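Local coordinates for Poly(Beta-D-mannuronate) lyase (Pseudopedobacter saltans, PDB 7O79), which probably cleaves poly(beta-D-mannuronate), the mannuronate-rich form of alginate, as a polysaccharide lyase of family 6, at residues K137-Q148 and D169-Y180. Numbering follows the deposited sequence.
Sequences KNNMQPLVGNDQ and DNGREIFRIWGY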
loop_
_atom_site.group_PDB
_atom_site.type_symbol
_atom_site.label_atom_id
_atom_site.label_comp_id
_atom_site.label_asym_id
_atom_site.label_seq_id
_atom_site.Cartn_x
_atom_site.Cartn_y
_atom_site.Cartn_z
ATOM N N LYS A 137 -0.606 -1.422 -15.650
ATOM C CA LYS A 137 0.415 -0.382 -15.553
ATOM C C LYS A 137 1.809 -0.998 -15.645
ATOM O O LYS A 137 2.114 -1.991 -14.971
ATOM C CB LYS A 137 0.274 0.401 -14.253
ATOM C CG LYS A 137 1.217 1.592 -14.183
ATOM C CD LYS A 137 1.219 2.248 -12.805
ATOM C CE LYS A 137 1.621 3.696 -12.916
ATOM N NZ LYS A 137 3.123 3.839 -12.851
ATOM N N ASN A 138 2.663 -0.422 -16.498
ATOM C CA ASN A 138 3.936 -1.067 -16.780
ATOM C C ASN A 138 5.131 -0.123 -16.710
ATOM O O ASN A 138 6.246 -0.538 -17.046
ATOM C CB ASN A 138 3.876 -1.781 -18.140
ATOM C CG ASN A 138 3.902 -0.825 -19.329
ATOM O OD1 ASN A 138 3.920 0.395 -19.172
ATOM N ND2 ASN A 138 3.947 -1.391 -20.530
ATOM N N ASN A 139 4.949 1.110 -16.246
ATOM C CA ASN A 139 6.020 2.098 -16.173
ATOM C C ASN A 139 6.371 2.414 -14.723
ATOM O O ASN A 139 5.697 1.990 -13.778
ATOM C CB ASN A 139 5.629 3.388 -16.902
ATOM C CG ASN A 139 4.379 4.046 -16.309
ATOM O OD1 ASN A 139 3.532 3.374 -15.718
ATOM N ND2 ASN A 139 4.278 5.362 -16.452
ATOM N N MET A 140 7.439 3.195 -14.570
ATOM C CA MET A 140 7.913 3.646 -13.273
ATOM C C MET A 140 6.833 4.462 -12.556
ATOM O O MET A 140 5.897 4.969 -13.175
ATOM C CB MET A 140 9.184 4.485 -13.448
ATOM C CG MET A 140 10.484 3.703 -13.753
ATOM S SD MET A 140 10.653 2.046 -13.017
ATOM C CE MET A 140 10.928 2.451 -11.304
ATOM N N GLN A 141 6.984 4.579 -11.213
ATOM C CA GLN A 141 6.118 5.282 -10.254
ATOM C C GLN A 141 5.045 4.354 -9.699
ATOM O O GLN A 141 4.512 3.501 -10.417
ATOM C CB GLN A 141 5.488 6.538 -10.867
ATOM C CG GLN A 141 6.532 7.598 -11.139
ATOM C CD GLN A 141 7.114 8.129 -9.847
ATOM O OE1 GLN A 141 8.230 7.795 -9.468
ATOM N NE2 GLN A 141 6.422 9.100 -9.257
ATOM N N PRO A 142 4.725 4.486 -8.419
ATOM C CA PRO A 142 3.648 3.675 -7.839
ATOM C C PRO A 142 2.344 3.855 -8.607
ATOM O O PRO A 142 2.097 4.891 -9.233
ATOM C CB PRO A 142 3.530 4.205 -6.406
ATOM C CG PRO A 142 4.834 4.881 -6.114
ATOM C CD PRO A 142 5.387 5.364 -7.443
ATOM N N LEU A 143 1.513 2.814 -8.579
ATOM C CA LEU A 143 0.180 2.937 -9.155
ATOM C C LEU A 143 -0.644 3.960 -8.369
ATOM O O LEU A 143 -1.241 4.885 -8.943
ATOM C CB LEU A 143 -0.493 1.561 -9.177
ATOM C CG LEU A 143 -1.673 1.387 -10.131
ATOM C CD1 LEU A 143 -1.786 -0.061 -10.592
ATOM C CD2 LEU A 143 -2.976 1.850 -9.491
ATOM N N VAL A 144 -0.656 3.829 -7.046
ATOM C CA VAL A 144 -1.330 4.767 -6.155
ATOM C C VAL A 144 -0.279 5.351 -5.234
ATOM O O VAL A 144 0.469 4.603 -4.595
ATOM C CB VAL A 144 -2.447 4.094 -5.325
ATOM C CG1 VAL A 144 -3.049 5.105 -4.355
ATOM C CG2 VAL A 144 -3.527 3.534 -6.214
ATOM N N GLY A 145 -0.226 6.678 -5.150
ATOM C CA GLY A 145 0.651 7.350 -4.216
ATOM C C GLY A 145 -0.064 8.295 -3.271
ATOM O O GLY A 145 -1.087 8.888 -3.612
ATOM N N ASN A 146 0.506 8.458 -2.081
ATOM C CA ASN A 146 0.087 9.497 -1.154
ATOM C C ASN A 146 1.268 10.412 -0.894
ATOM O O ASN A 146 2.369 9.949 -0.584
ATOM C CB ASN A 146 -0.463 8.918 0.166
ATOM C CG ASN A 146 -1.134 9.976 1.031
ATOM O OD1 ASN A 146 -2.239 10.430 0.729
ATOM N ND2 ASN A 146 -0.488 10.341 2.143
ATOM N N ASP A 147 1.017 11.707 -0.995
ATOM C CA ASP A 147 2.037 12.734 -0.992
ATOM C C ASP A 147 2.506 12.992 0.450
ATOM O O ASP A 147 1.843 12.628 1.428
ATOM C CB ASP A 147 1.438 13.979 -1.660
ATOM C CG ASP A 147 2.469 14.916 -2.210
ATOM O OD1 ASP A 147 2.812 14.705 -3.401
ATOM O OD2 ASP A 147 2.907 15.859 -1.493
ATOM N N GLN A 148 3.673 13.620 0.578
ATOM C CA GLN A 148 4.315 13.753 1.883
ATOM C C GLN A 148 3.649 14.778 2.792
ATOM O O GLN A 148 3.684 14.617 4.018
ATOM C CB GLN A 148 5.804 14.079 1.684
ATOM C CG GLN A 148 6.634 14.265 2.964
ATOM C CD GLN A 148 6.579 13.079 3.910
ATOM O OE1 GLN A 148 6.531 11.925 3.490
ATOM N NE2 GLN A 148 6.607 13.367 5.209
ATOM N N ASP A 169 11.917 -3.319 -10.532
ATOM C CA ASP A 169 12.318 -1.909 -10.538
ATOM C C ASP A 169 11.693 -1.224 -9.332
ATOM O O ASP A 169 10.507 -0.883 -9.377
ATOM C CB ASP A 169 11.882 -1.202 -11.817
ATOM C CG ASP A 169 12.573 -1.738 -13.038
ATOM O OD1 ASP A 169 13.657 -1.220 -13.361
ATOM O OD2 ASP A 169 12.018 -2.663 -13.677
ATOM N N ASN A 170 12.485 -1.005 -8.282
ATOM C CA ASN A 170 12.020 -0.242 -7.130
ATOM C C ASN A 170 11.362 1.066 -7.561
ATOM O O ASN A 170 11.922 1.835 -8.348
ATOM C CB ASN A 170 13.184 0.052 -6.187
ATOM C CG ASN A 170 12.719 0.346 -4.783
ATOM O OD1 ASN A 170 11.818 -0.307 -4.269
ATOM N ND2 ASN A 170 13.318 1.344 -4.160
ATOM N N GLY A 171 10.179 1.328 -7.019
ATOM C CA GLY A 171 9.375 2.430 -7.486
ATOM C C GLY A 171 8.210 2.021 -8.346
ATOM O O GLY A 171 7.580 2.889 -8.946
ATOM N N ARG A 172 7.899 0.731 -8.423
ATOM C CA ARG A 172 6.687 0.239 -9.076
ATOM C C ARG A 172 5.788 -0.484 -8.074
ATOM O O ARG A 172 5.250 -1.560 -8.349
ATOM C CB ARG A 172 7.037 -0.654 -10.268
ATOM C CG ARG A 172 7.789 0.103 -11.373
ATOM C CD ARG A 172 7.885 -0.744 -12.646
ATOM N NE ARG A 172 6.543 -1.045 -13.125
ATOM C CZ ARG A 172 6.097 -2.267 -13.378
ATOM N NH1 ARG A 172 6.901 -3.312 -13.200
ATOM N NH2 ARG A 172 4.838 -2.444 -13.784
ATOM N N GLU A 173 5.655 0.088 -6.875
ATOM C CA GLU A 173 4.705 -0.397 -5.886
ATOM C C GLU A 173 3.283 -0.232 -6.404
ATOM O O GLU A 173 3.015 0.543 -7.330
ATOM C CB GLU A 173 4.854 0.377 -4.567
ATOM C CG GLU A 173 6.257 0.345 -3.961
ATOM C CD GLU A 173 7.161 1.462 -4.452
ATOM O OE1 GLU A 173 8.161 1.750 -3.760
ATOM O OE2 GLU A 173 6.876 2.051 -5.525
ATOM N N ILE A 174 2.351 -0.965 -5.796
ATOM C CA ILE A 174 0.951 -0.659 -6.093
ATOM C C ILE A 174 0.489 0.543 -5.273
ATOM O O ILE A 174 -0.212 1.428 -5.788
ATOM C CB ILE A 174 0.056 -1.889 -5.867
ATOM C CG1 ILE A 174 0.593 -3.098 -6.653
ATOM C CG2 ILE A 174 -1.375 -1.578 -6.319
ATOM C CD1 ILE A 174 0.982 -2.788 -8.123
ATOM N N PHE A 175 0.900 0.610 -4.002
ATOM C CA PHE A 175 0.630 1.723 -3.096
ATOM C C PHE A 175 1.942 2.158 -2.454
ATOM O O PHE A 175 2.677 1.314 -1.935
ATOM C CB PHE A 175 -0.344 1.314 -1.975
ATOM C CG PHE A 175 -1.793 1.187 -2.396
ATOM C CD1 PHE A 175 -2.274 0.006 -2.949
ATOM C CD2 PHE A 175 -2.689 2.225 -2.157
ATOM C CE1 PHE A 175 -3.629 -0.123 -3.310
ATOM C CE2 PHE A 175 -4.052 2.106 -2.496
ATOM C CZ PHE A 175 -4.516 0.926 -3.066
ATOM N N ARG A 176 2.229 3.461 -2.461
ATOM C CA ARG A 176 3.326 4.022 -1.676
ATOM C C ARG A 176 2.785 5.201 -0.866
ATOM O O ARG A 176 2.343 6.196 -1.443
ATOM C CB ARG A 176 4.503 4.443 -2.570
ATOM C CG ARG A 176 5.678 5.042 -1.786
ATOM C CD ARG A 176 6.893 5.434 -2.667
ATOM N NE ARG A 176 6.603 6.554 -3.558
ATOM C CZ ARG A 176 7.261 6.805 -4.686
ATOM N NH1 ARG A 176 8.283 6.036 -5.052
ATOM N NH2 ARG A 176 6.919 7.849 -5.430
ATOM N N ILE A 177 2.806 5.081 0.466
ATOM C CA ILE A 177 2.143 6.033 1.363
ATOM C C ILE A 177 3.194 6.848 2.106
ATOM O O ILE A 177 3.708 6.434 3.153
ATOM C CB ILE A 177 1.193 5.348 2.355
ATOM C CG1 ILE A 177 0.358 4.271 1.655
ATOM C CG2 ILE A 177 0.345 6.409 3.088
ATOM C CD1 ILE A 177 -0.518 4.834 0.540
ATOM N N TRP A 178 3.454 8.054 1.611
ATOM C CA TRP A 178 4.260 9.013 2.344
ATOM C C TRP A 178 3.382 9.779 3.327
ATOM O O TRP A 178 2.147 9.690 3.298
ATOM C CB TRP A 178 4.924 10.005 1.392
ATOM C CG TRP A 178 6.015 9.438 0.515
ATOM C CD1 TRP A 178 6.893 8.429 0.814
ATOM C CD2 TRP A 178 6.347 9.885 -0.800
ATOM N NE1 TRP A 178 7.753 8.211 -0.252
ATOM C CE2 TRP A 178 7.439 9.100 -1.252
ATOM C CE3 TRP A 178 5.833 10.887 -1.643
ATOM C CZ2 TRP A 178 8.020 9.278 -2.514
ATOM C CZ3 TRP A 178 6.414 11.063 -2.903
ATOM C CH2 TRP A 178 7.497 10.259 -3.323
ATOM N N GLY A 179 4.037 10.564 4.180
ATOM C CA GLY A 179 3.388 11.387 5.168
ATOM C C GLY A 179 4.175 11.385 6.452
ATOM O O GLY A 179 5.289 10.871 6.516
ATOM N N TYR A 180 3.602 12.008 7.480
ATOM C CA TYR A 180 4.268 12.064 8.776
ATOM C C TYR A 180 4.580 10.659 9.261
ATOM O O TYR A 180 3.701 9.797 9.295
ATOM C CB TYR A 180 3.393 12.793 9.795
ATOM C CG TYR A 180 3.982 12.865 11.180
ATOM C CD1 TYR A 180 3.878 11.790 12.062
ATOM C CD2 TYR A 180 4.642 14.004 11.615
ATOM C CE1 TYR A 180 4.410 11.844 13.339
ATOM C CE2 TYR A 180 5.181 14.071 12.897
ATOM C CZ TYR A 180 5.068 12.989 13.745
ATOM O OH TYR A 180 5.600 13.055 15.011
HETATM O O HOH W 1 3.854 0.147 -12.784
HETATM O O HOH W 2 3.747 0.803 -10.218
HETATM O O HOH W 3 9.606 7.607 -7.206
#
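V144-N146 and F175-I177 run side by side as parallel strands, their short axes 4.8 Å apart and only 2° from exact alignment, with V144 opposite F175 and N146 opposite I177. V144 O takes the amide of R176, whose own carbonyl takes the amide of N146. On the face of V144 and N146, which looks into the coil, V144 lays CB over one face of the F175 ring in a CH-pi contact, 4.1 Å from the centroid. N146, its CG anti to the backbone N (chi1 -170°), runs forward along its strand and turns ND2 across to W178 O at 2.9 Å, while its OD1 is held by S151 and N154. On the other face the R176 guanidinium is sandwiched: P142 CG sits over its centre, 3.4 Å from CZ, and the W178 ring lies against the opposite side; Y118 binds NH2. Before the strands, R172 bends at chi3 (61°) and reaches in among the carbonyls of loop 137-139, where NE donates to N139 O at 3.2 Å, approaching from above the carbonyl plane. Water 1 links N139 O to R172 NH2, and P165 O receives NH1. A leucine in place of R172 would probably leave N139 O and P165 O without these donors and the loop less firmly held. Such in-register stacking of equivalent strands from successive coils is the hallmark of the right-handed parallel beta-helix of PL6 lyases.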